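Local coordinates for FAA hydrolase family protein (Pseudomonas aeruginosa, PDB 6J5Y) that probably hydrolyses fumarylpyruvate to fumarate and pyruvate, in an active site of fumarylacetoacetate hydrolase type that binds a manganese ion, at residues R215-G218 with G224-S227; E182-L187 with F191-G196; L68-P73 with S139-P144. All coordinates share one frame; numbering follows the deposited sequence.

How the contacts relate
Contacts 1 and 3 lie on one side of the molecule's centre and contact 2 on the other. Contact 1 is a hairpin whose second strand, 225-231, runs beside strand 67-71 of contact 3 in the same five-stranded sheet; the centres of the two contacts are 10 Å apart, and Ser-227 O and Leu-68 N, 2.9 Å apart, probably form a hydrogen bond. The methyls of Leu-226 also pack on the 141-143 backbone. Contact 2, where helix 180-190 ends, is about 27 Å from contact 1 and 24 Å from contact 3, centre to centre. None of the three touches the manganese held by Glu-82, Glu-84 and Asp-113, or the pyruvate beside it; their nearest side chains stay about 11 to 13 Å away.

Contact 1. Residues R215-G218 with G224-S227; sequences RMLG and GELS
Gly-218 and Leu-226 trade two backbone hydrogen bonds, as an antiparallel hydrogen-bonded pair of the beta hairpin formed by strands 215-220 and 225-231. Gly-218 N gives the straighter bond, 2.9 Å to Leu-226 O at 164°. The return bond from Leu-226 N to Gly-218 O is 2.8 Å long and more bent, at 150°. Each carbonyl oxygen also takes a CA-H...O contact: Leu-226 O from Leu-217 CA at 3.4 Å, Gly-218 O from Glu-225 CA at 3.1 Å. Next along the strands, Leu-217 and Ser-227 form the non-hydrogen-bonded pair, with both side chains on the same face of the sheet. Leu-217 CG stands anti to the backbone N (chi1 -169°), and its CD1 branch reaches across to the neighbouring strand, lying 4.2 Å from Glu-225 CB. On the other face Leu-226 turns its side chain to Val-110 and Leu-112 of strand 105-116, which places Leu-226 between the hairpin and the eight-stranded sheet. Ser-227 OG hydrogen-bonds to Thr-67 OG1, at the start of the adjoining strand, while its CB meets Leu-217 CD1 at 3.7 Å.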
loop_
_atom_site.group_PDB
_atom_site.type_symbol
_atom_site.label_atom_id
_atom_site.label_comp_id
_atom_site.label_asym_id
_atom_site.label_seq_id
_atom_site.Cartn_x
_atom_site.Cartn_y
_atom_site.Cartn_z
ATOM N N ARG A 215 -17.871 5.785 -2.463
ATOM C CA ARG A 215 -16.853 6.541 -1.700
ATOM C C ARG A 215 -16.212 5.576 -0.707
ATOM O O ARG A 215 -16.958 4.813 -0.068
ATOM C CB ARG A 215 -17.528 7.704 -0.966
ATOM C CG ARG A 215 -16.840 9.054 -1.109
ATOM C CD ARG A 215 -17.817 10.177 -0.805
ATOM N NE ARG A 215 -17.826 10.602 0.591
ATOM C CZ ARG A 215 -18.884 11.078 1.241
ATOM N NH1 ARG A 215 -18.768 11.459 2.501
ATOM N NH2 ARG A 215 -20.065 11.148 0.650
ATOM N N MET A 216 -14.891 5.637 -0.561
ATOM C CA MET A 216 -14.102 4.820 0.393
ATOM C C MET A 216 -13.489 5.774 1.416
ATOM O O MET A 216 -13.092 6.880 0.998
ATOM C CB MET A 216 -12.962 4.082 -0.315
ATOM C CG MET A 216 -13.404 2.904 -1.165
ATOM S SD MET A 216 -12.069 2.345 -2.276
ATOM C CE MET A 216 -12.114 3.605 -3.548
ATOM N N LEU A 217 -13.387 5.355 2.684
ATOM C CA LEU A 217 -12.581 6.082 3.700
ATOM C C LEU A 217 -11.755 5.062 4.489
ATOM O O LEU A 217 -12.324 4.230 5.193
ATOM C CB LEU A 217 -13.506 6.904 4.594
ATOM C CG LEU A 217 -12.823 7.918 5.512
ATOM C CD1 LEU A 217 -12.212 9.056 4.713
ATOM C CD2 LEU A 217 -13.812 8.442 6.545
ATOM N N GLY A 218 -10.444 5.123 4.335
ATOM C CA GLY A 218 -9.508 4.330 5.129
ATOM C C GLY A 218 -8.958 5.162 6.258
ATOM O O GLY A 218 -8.935 6.381 6.138
ATOM N N GLY A 224 -4.228 9.426 10.469
ATOM C CA GLY A 224 -5.373 10.077 9.818
ATOM C C GLY A 224 -6.054 9.151 8.818
ATOM O O GLY A 224 -6.048 7.932 9.016
ATOM N N GLU A 225 -6.581 9.738 7.754
ATOM C CA GLU A 225 -7.625 9.131 6.898
ATOM C C GLU A 225 -7.237 9.280 5.424
ATOM O O GLU A 225 -6.420 10.158 5.086
ATOM C CB GLU A 225 -8.949 9.829 7.193
ATOM C CG GLU A 225 -8.939 11.288 6.760
ATOM C CD GLU A 225 -8.324 12.270 7.750
ATOM O OE1 GLU A 225 -9.081 12.711 8.645
ATOM O OE2 GLU A 225 -7.093 12.578 7.647
ATOM N N LEU A 226 -7.868 8.480 4.575
ATOM C CA LEU A 226 -7.664 8.487 3.106
ATOM C C LEU A 226 -9.033 8.392 2.442
ATOM O O LEU A 226 -9.641 7.324 2.556
ATOM C CB LEU A 226 -6.771 7.295 2.731
ATOM C CG LEU A 226 -6.513 7.095 1.243
ATOM C CD1 LEU A 226 -5.844 8.314 0.656
ATOM C CD2 LEU A 226 -5.664 5.858 1.014
ATOM N N SER A 227 -9.516 9.476 1.833
ATOM C CA SER A 227 -10.835 9.550 1.148
ATOM C C SER A 227 -10.684 9.428 -0.378
ATOM O O SER A 227 -10.021 10.274 -1.016
ATOM C CB SER A 227 -11.561 10.812 1.538
ATOM O OG SER A 227 -12.806 10.925 0.871
#

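Contact 2. Residues E182-L187 with F191-G196; sequences ETVSYL and FELRPG
Leu-193 lies against the last turns of helix 180-190, with its two methyls divided between Val-184 and Leu-187. CD1 goes to the earlier turn, 3.9 Å from Val-184 CG1, and it also sits 3.6 Å from the carbonyl oxygen Val-184 O. CD2 meets the branch point of Leu-187, one turn on from Val-184, 4.1 Å from Leu-187 CG, the two side chains crossing at about a right angle. With CG anti to the carbonyl carbon (chi1 -59°) and the CA-CB bond already pointing at the helix, the fork of Leu-193 reaches both residues. Leu-187 buries the most area of the four, since a second group, its CD1, also touches the Phe-191 ring, 4.1 Å from Phe-191 CD2 and equally close to CE2, the side chains passing at a slant.

Around this apolar patch, Tyr-27 of strand 26-30 touches Leu-187 and Leu-193, and its ring meets that of Phe-191 with the planes at about 40°. Phe-51 of strand 50-54 packs on Leu-187, and Ala-101 of helix 98-101 on Val-184.

The polar edge is the backbone. Phe-191 N donates to Leu-187 O over 3.1 Å, nearly along the C=O axis but with the N-H somewhat bent at 139°. The same oxygen is 3.6 Å from Phe-191 CD2, approaching the ring obliquely. After this bond the chain leaves the helix in extended form, and Leu-193 pairs through its backbone with Gly-93. The arrangement is a helix C-terminus closed by an i to i+4 backbone bond, with the exit loop folded back so that a leucine covers the final turns before the chain enters strand 198-200.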
loop_
_atom_site.group_PDB
_atom_site.type_symbol
_atom_site.label_atom_id
_atom_site.label_comp_id
_atom_site.label_asym_id
_atom_site.label_seq_id
_atom_site.Cartn_x
_atom_site.Cartn_y
_atom_site.Cartn_z
ATOM N N GLU A 182 10.204 -7.244 10.048
ATOM C CA GLU A 182 10.380 -8.470 9.241
ATOM C C GLU A 182 10.297 -8.167 7.733
ATOM O O GLU A 182 11.120 -8.736 6.972
ATOM C CB GLU A 182 9.302 -9.463 9.642
ATOM C CG GLU A 182 9.604 -10.192 10.933
ATOM C CD GLU A 182 8.375 -10.845 11.527
ATOM O OE1 GLU A 182 7.363 -10.147 11.675
ATOM O OE2 GLU A 182 8.422 -12.042 11.811
ATOM N N THR A 183 9.308 -7.384 7.288
ATOM C CA THR A 183 9.090 -7.120 5.834
ATOM C C THR A 183 10.305 -6.352 5.304
ATOM O O THR A 183 10.766 -6.641 4.195
ATOM C CB THR A 183 7.747 -6.425 5.539
ATOM O OG1 THR A 183 7.728 -5.113 6.094
ATOM C CG2 THR A 183 6.550 -7.181 6.061
ATOM N N VAL A 184 10.811 -5.375 6.056
ATOM C CA VAL A 184 12.011 -4.593 5.636
ATOM C C VAL A 184 13.234 -5.518 5.568
ATOM O O VAL A 184 13.917 -5.484 4.553
ATOM C CB VAL A 184 12.226 -3.397 6.576
ATOM C CG1 VAL A 184 13.598 -2.767 6.432
ATOM C CG2 VAL A 184 11.112 -2.378 6.396
ATOM N N SER A 185 13.507 -6.313 6.608
ATOM C CA SER A 185 14.602 -7.313 6.612
ATOM C C SER A 185 14.448 -8.224 5.404
ATOM O O SER A 185 15.419 -8.366 4.658
ATOM C CB SER A 185 14.662 -8.147 7.878
ATOM O OG SER A 185 15.198 -7.373 8.921
ATOM N N TYR A 186 13.275 -8.816 5.203
ATOM C CA TYR A 186 13.149 -9.892 4.176
ATOM C C TYR A 186 13.220 -9.284 2.769
ATOM O O TYR A 186 13.921 -9.824 1.917
ATOM C CB TYR A 186 11.946 -10.789 4.455
ATOM C CG TYR A 186 11.982 -11.463 5.803
ATOM C CD1 TYR A 186 13.165 -11.601 6.516
ATOM C CD2 TYR A 186 10.833 -11.972 6.375
ATOM C CE1 TYR A 186 13.202 -12.223 7.751
ATOM C CE2 TYR A 186 10.852 -12.616 7.604
ATOM C CZ TYR A 186 12.037 -12.720 8.307
ATOM O OH TYR A 186 12.065 -13.313 9.538
ATOM N N LEU A 187 12.547 -8.167 2.523
ATOM C CA LEU A 187 12.653 -7.422 1.239
ATOM C C LEU A 187 14.129 -7.163 0.926
ATOM O O LEU A 187 14.556 -7.351 -0.248
ATOM C CB LEU A 187 11.862 -6.122 1.409
ATOM C CG LEU A 187 11.172 -5.488 0.210
ATOM C CD1 LEU A 187 10.431 -6.483 -0.689
ATOM C CD2 LEU A 187 10.221 -4.420 0.736
ATOM N N PHE A 191 16.426 -7.290 -2.711
ATOM C CA PHE A 191 16.647 -5.966 -3.347
ATOM C C PHE A 191 17.438 -5.093 -2.374
ATOM O O PHE A 191 17.206 -5.186 -1.146
ATOM C CB PHE A 191 15.318 -5.262 -3.655
ATOM C CG PHE A 191 14.269 -6.108 -4.335
ATOM C CD1 PHE A 191 14.266 -6.273 -5.719
ATOM C CD2 PHE A 191 13.285 -6.746 -3.592
ATOM C CE1 PHE A 191 13.300 -7.054 -6.338
ATOM C CE2 PHE A 191 12.327 -7.525 -4.210
ATOM C CZ PHE A 191 12.339 -7.684 -5.581
ATOM N N GLU A 192 18.302 -4.220 -2.885
ATOM C CA GLU A 192 18.894 -3.161 -2.036
ATOM C C GLU A 192 17.819 -2.099 -1.773
ATOM O O GLU A 192 17.398 -1.422 -2.704
ATOM C CB GLU A 192 20.114 -2.523 -2.694
ATOM C CG GLU A 192 20.768 -1.507 -1.788
ATOM C CD GLU A 192 21.958 -0.798 -2.397
ATOM O OE1 GLU A 192 22.220 -1.013 -3.597
ATOM O OE2 GLU A 192 22.580 -0.008 -1.691
ATOM N N LEU A 193 17.402 -1.909 -0.524
ATOM C CA LEU A 193 16.413 -0.849 -0.240
ATOM C C LEU A 193 17.153 0.485 -0.309
ATOM O O LEU A 193 18.360 0.509 -0.088
ATOM C CB LEU A 193 15.745 -1.085 1.114
ATOM C CG LEU A 193 15.016 -2.417 1.242
ATOM C CD1 LEU A 193 14.291 -2.499 2.577
ATOM C CD2 LEU A 193 14.048 -2.636 0.085
ATOM N N ARG A 194 16.465 1.528 -0.730
ATOM C CA ARG A 194 17.070 2.881 -0.857
ATOM C C ARG A 194 16.079 3.895 -0.322
ATOM O O ARG A 194 14.875 3.619 -0.258
ATOM C CB ARG A 194 17.402 3.179 -2.328
ATOM C CG ARG A 194 18.456 2.265 -2.929
ATOM C CD ARG A 194 19.831 2.475 -2.342
ATOM N NE ARG A 194 20.290 3.816 -2.675
ATOM C CZ ARG A 194 21.047 4.583 -1.904
ATOM N NH1 ARG A 194 21.392 4.193 -0.689
ATOM N NH2 ARG A 194 21.409 5.779 -2.331
ATOM N N PRO A 195 16.545 5.121 0.015
ATOM C CA PRO A 195 15.638 6.169 0.457
ATOM C C PRO A 195 14.633 6.438 -0.666
ATOM O O PRO A 195 15.033 6.419 -1.820
ATOM C CB PRO A 195 16.544 7.371 0.777
ATOM C CG PRO A 195 17.907 6.745 0.990
ATOM C CD PRO A 195 17.954 5.554 0.043
ATOM N N GLY A 196 13.360 6.635 -0.304
ATOM C CA GLY A 196 12.269 6.885 -1.259
ATOM C C GLY A 196 11.403 5.663 -1.472
ATOM O O GLY A 196 10.272 5.832 -1.957
#

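Contact 3. Residues L68-P73 with S139-P144; sequences LELAYP and SAPIGP
Two beta-sheets of the fumarylacetoacetate hydrolase-type fold face each other here: strand 67-71, at the border of the five-stranded sheet within this chain, lies over strand 140-147 of the eight-stranded one. The strands are layered, not paired, and even the closest alpha carbons of the two segments, Leu-68 CA and Pro-141 CA, are 8.0 Å apart. Across these two segments three apolar side chains bridge that separation. Alternate residues of the first strand, Leu-68 and Leu-70, aim their CB atoms at the second, and the CA-CB bond of Pro-141 points back at them.

The proline meets both leucines through the outer corner of its ring. CD2 of Leu-68 is 3.9 Å from Pro-141 CG and 4.0 Å from Pro-141 CB. In each leucine CG is anti to the backbone N (chi1 178° in Leu-68, -170° in Leu-70), and in each it is the CD2 branch that reaches the ring. Both leucines cross the proline at about a right angle.

The interface continues beyond these residues. Leu-112 and Met-114 of strand 105-116 pack on Pro-141, Val-228 of the adjacent strand 225-231 touches both leucines, and Tyr-79 leans on Leu-70. The alternation of the strand puts Glu-69 on the opposite face, where its OE2 forms a salt bridge with Arg-229 NH1. On the proline strand, Ile-142 points away from the leucines, toward the other face of its own sheet, where it packs on Ala-109 and Val-86. The shortest approach between the two segments is made by Leu-70, whose CD2 comes to 3.8 Å from Pro-141 CG.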
loop_
_atom_site.group_PDB
_atom_site.type_symbol
_atom_site.label_atom_id
_atom_site.label_comp_id
_atom_site.label_asym_id
_atom_site.label_seq_id
_atom_site.Cartn_x
_atom_site.Cartn_y
_atom_site.Cartn_z
ATOM N N LEU A 68 -9.934 11.958 -3.382
ATOM C CA LEU A 68 -9.388 11.634 -4.712
ATOM C C LEU A 68 -10.533 11.135 -5.581
ATOM O O LEU A 68 -11.247 10.185 -5.159
ATOM C CB LEU A 68 -8.294 10.574 -4.603
ATOM C CG LEU A 68 -7.707 10.130 -5.938
ATOM C CD1 LEU A 68 -6.992 11.297 -6.621
ATOM C CD2 LEU A 68 -6.756 8.944 -5.733
ATOM N N GLU A 69 -10.653 11.720 -6.761
ATOM C CA GLU A 69 -11.644 11.311 -7.785
ATOM C C GLU A 69 -10.921 10.301 -8.655
ATOM O O GLU A 69 -10.101 10.732 -9.467
ATOM C CB GLU A 69 -12.157 12.512 -8.580
ATOM C CG GLU A 69 -12.762 13.608 -7.715
ATOM C CD GLU A 69 -14.043 13.271 -6.966
ATOM O OE1 GLU A 69 -14.813 12.375 -7.419
ATOM O OE2 GLU A 69 -14.265 13.896 -5.894
ATOM N N LEU A 70 -11.195 9.016 -8.441
ATOM C CA LEU A 70 -10.418 7.902 -9.029
ATOM C C LEU A 70 -11.232 7.212 -10.121
ATOM O O LEU A 70 -12.234 6.557 -9.793
ATOM C CB LEU A 70 -10.053 6.923 -7.914
ATOM C CG LEU A 70 -9.043 5.845 -8.305
ATOM C CD1 LEU A 70 -7.862 6.448 -9.049
ATOM C CD2 LEU A 70 -8.559 5.074 -7.095
ATOM N N ALA A 71 -10.774 7.310 -11.372
ATOM C CA ALA A 71 -11.472 6.797 -12.567
ATOM C C ALA A 71 -11.485 5.276 -12.495
ATOM O O ALA A 71 -10.441 4.671 -12.238
ATOM C CB ALA A 71 -10.825 7.320 -13.844
ATOM N N TYR A 72 -12.646 4.658 -12.659
ATOM C CA TYR A 72 -12.732 3.183 -12.721
ATOM C C TYR A 72 -11.755 2.721 -13.800
ATOM O O TYR A 72 -11.711 3.301 -14.875
ATOM C CB TYR A 72 -14.172 2.758 -13.002
ATOM C CG TYR A 72 -14.425 1.290 -12.806
ATOM C CD1 TYR A 72 -14.810 0.802 -11.570
ATOM C CD2 TYR A 72 -14.305 0.391 -13.848
ATOM C CE1 TYR A 72 -15.108 -0.541 -11.385
ATOM C CE2 TYR A 72 -14.583 -0.955 -13.679
ATOM C CZ TYR A 72 -14.953 -1.429 -12.429
ATOM O OH TYR A 72 -15.198 -2.765 -12.204
ATOM N N PRO A 73 -10.891 1.719 -13.557
ATOM C CA PRO A 73 -9.869 1.361 -14.541
ATOM C C PRO A 73 -10.386 0.567 -15.755
ATOM O O PRO A 73 -11.513 0.070 -15.725
ATOM C CB PRO A 73 -8.873 0.526 -13.730
ATOM C CG PRO A 73 -9.680 -0.015 -12.572
ATOM C CD PRO A 73 -10.773 0.980 -12.294
ATOM N N SER A 139 -2.996 3.115 -9.260
ATOM C CA SER A 139 -3.373 1.891 -8.510
ATOM C C SER A 139 -2.959 2.003 -7.045
ATOM O O SER A 139 -3.267 1.045 -6.298
ATOM C CB SER A 139 -2.792 0.652 -9.139
ATOM O OG SER A 139 -1.379 0.652 -9.108
ATOM N N ALA A 140 -2.344 3.114 -6.621
ATOM C CA ALA A 140 -1.847 3.268 -5.231
ATOM C C ALA A 140 -2.124 4.651 -4.674
ATOM O O ALA A 140 -1.193 5.417 -4.448
ATOM C CB ALA A 140 -0.375 2.943 -5.133
ATOM N N PRO A 141 -3.395 4.965 -4.335
ATOM C CA PRO A 141 -3.690 6.142 -3.522
ATOM C C PRO A 141 -3.019 6.058 -2.142
ATOM O O PRO A 141 -2.955 4.992 -1.547
ATOM C CB PRO A 141 -5.225 6.109 -3.427
ATOM C CG PRO A 141 -5.649 5.328 -4.667
ATOM C CD PRO A 141 -4.615 4.221 -4.706
ATOM N N ILE A 142 -2.570 7.193 -1.629
ATOM C CA ILE A 142 -1.864 7.249 -0.321
ATOM C C ILE A 142 -2.094 8.614 0.335
ATOM O O ILE A 142 -2.170 9.611 -0.399
ATOM C CB ILE A 142 -0.367 6.955 -0.540
ATOM C CG1 ILE A 142 0.364 6.759 0.781
ATOM C CG2 ILE A 142 0.283 8.047 -1.384
ATOM C CD1 ILE A 142 1.793 6.299 0.601
ATOM N N GLY A 143 -2.190 8.630 1.669
ATOM C CA GLY A 143 -2.360 9.856 2.458
ATOM C C GLY A 143 -1.024 10.545 2.706
ATOM O O GLY A 143 0.024 10.053 2.282
ATOM N N PRO A 144 -1.035 11.671 3.452
ATOM C CA PRO A 144 0.188 12.296 3.946
ATOM C C PRO A 144 1.100 11.338 4.725
ATOM O O PRO A 144 0.641 10.394 5.350
ATOM C CB PRO A 144 -0.294 13.450 4.839
ATOM C CG PRO A 144 -1.775 13.240 5.019
ATOM C CD PRO A 144 -2.237 12.423 3.838
#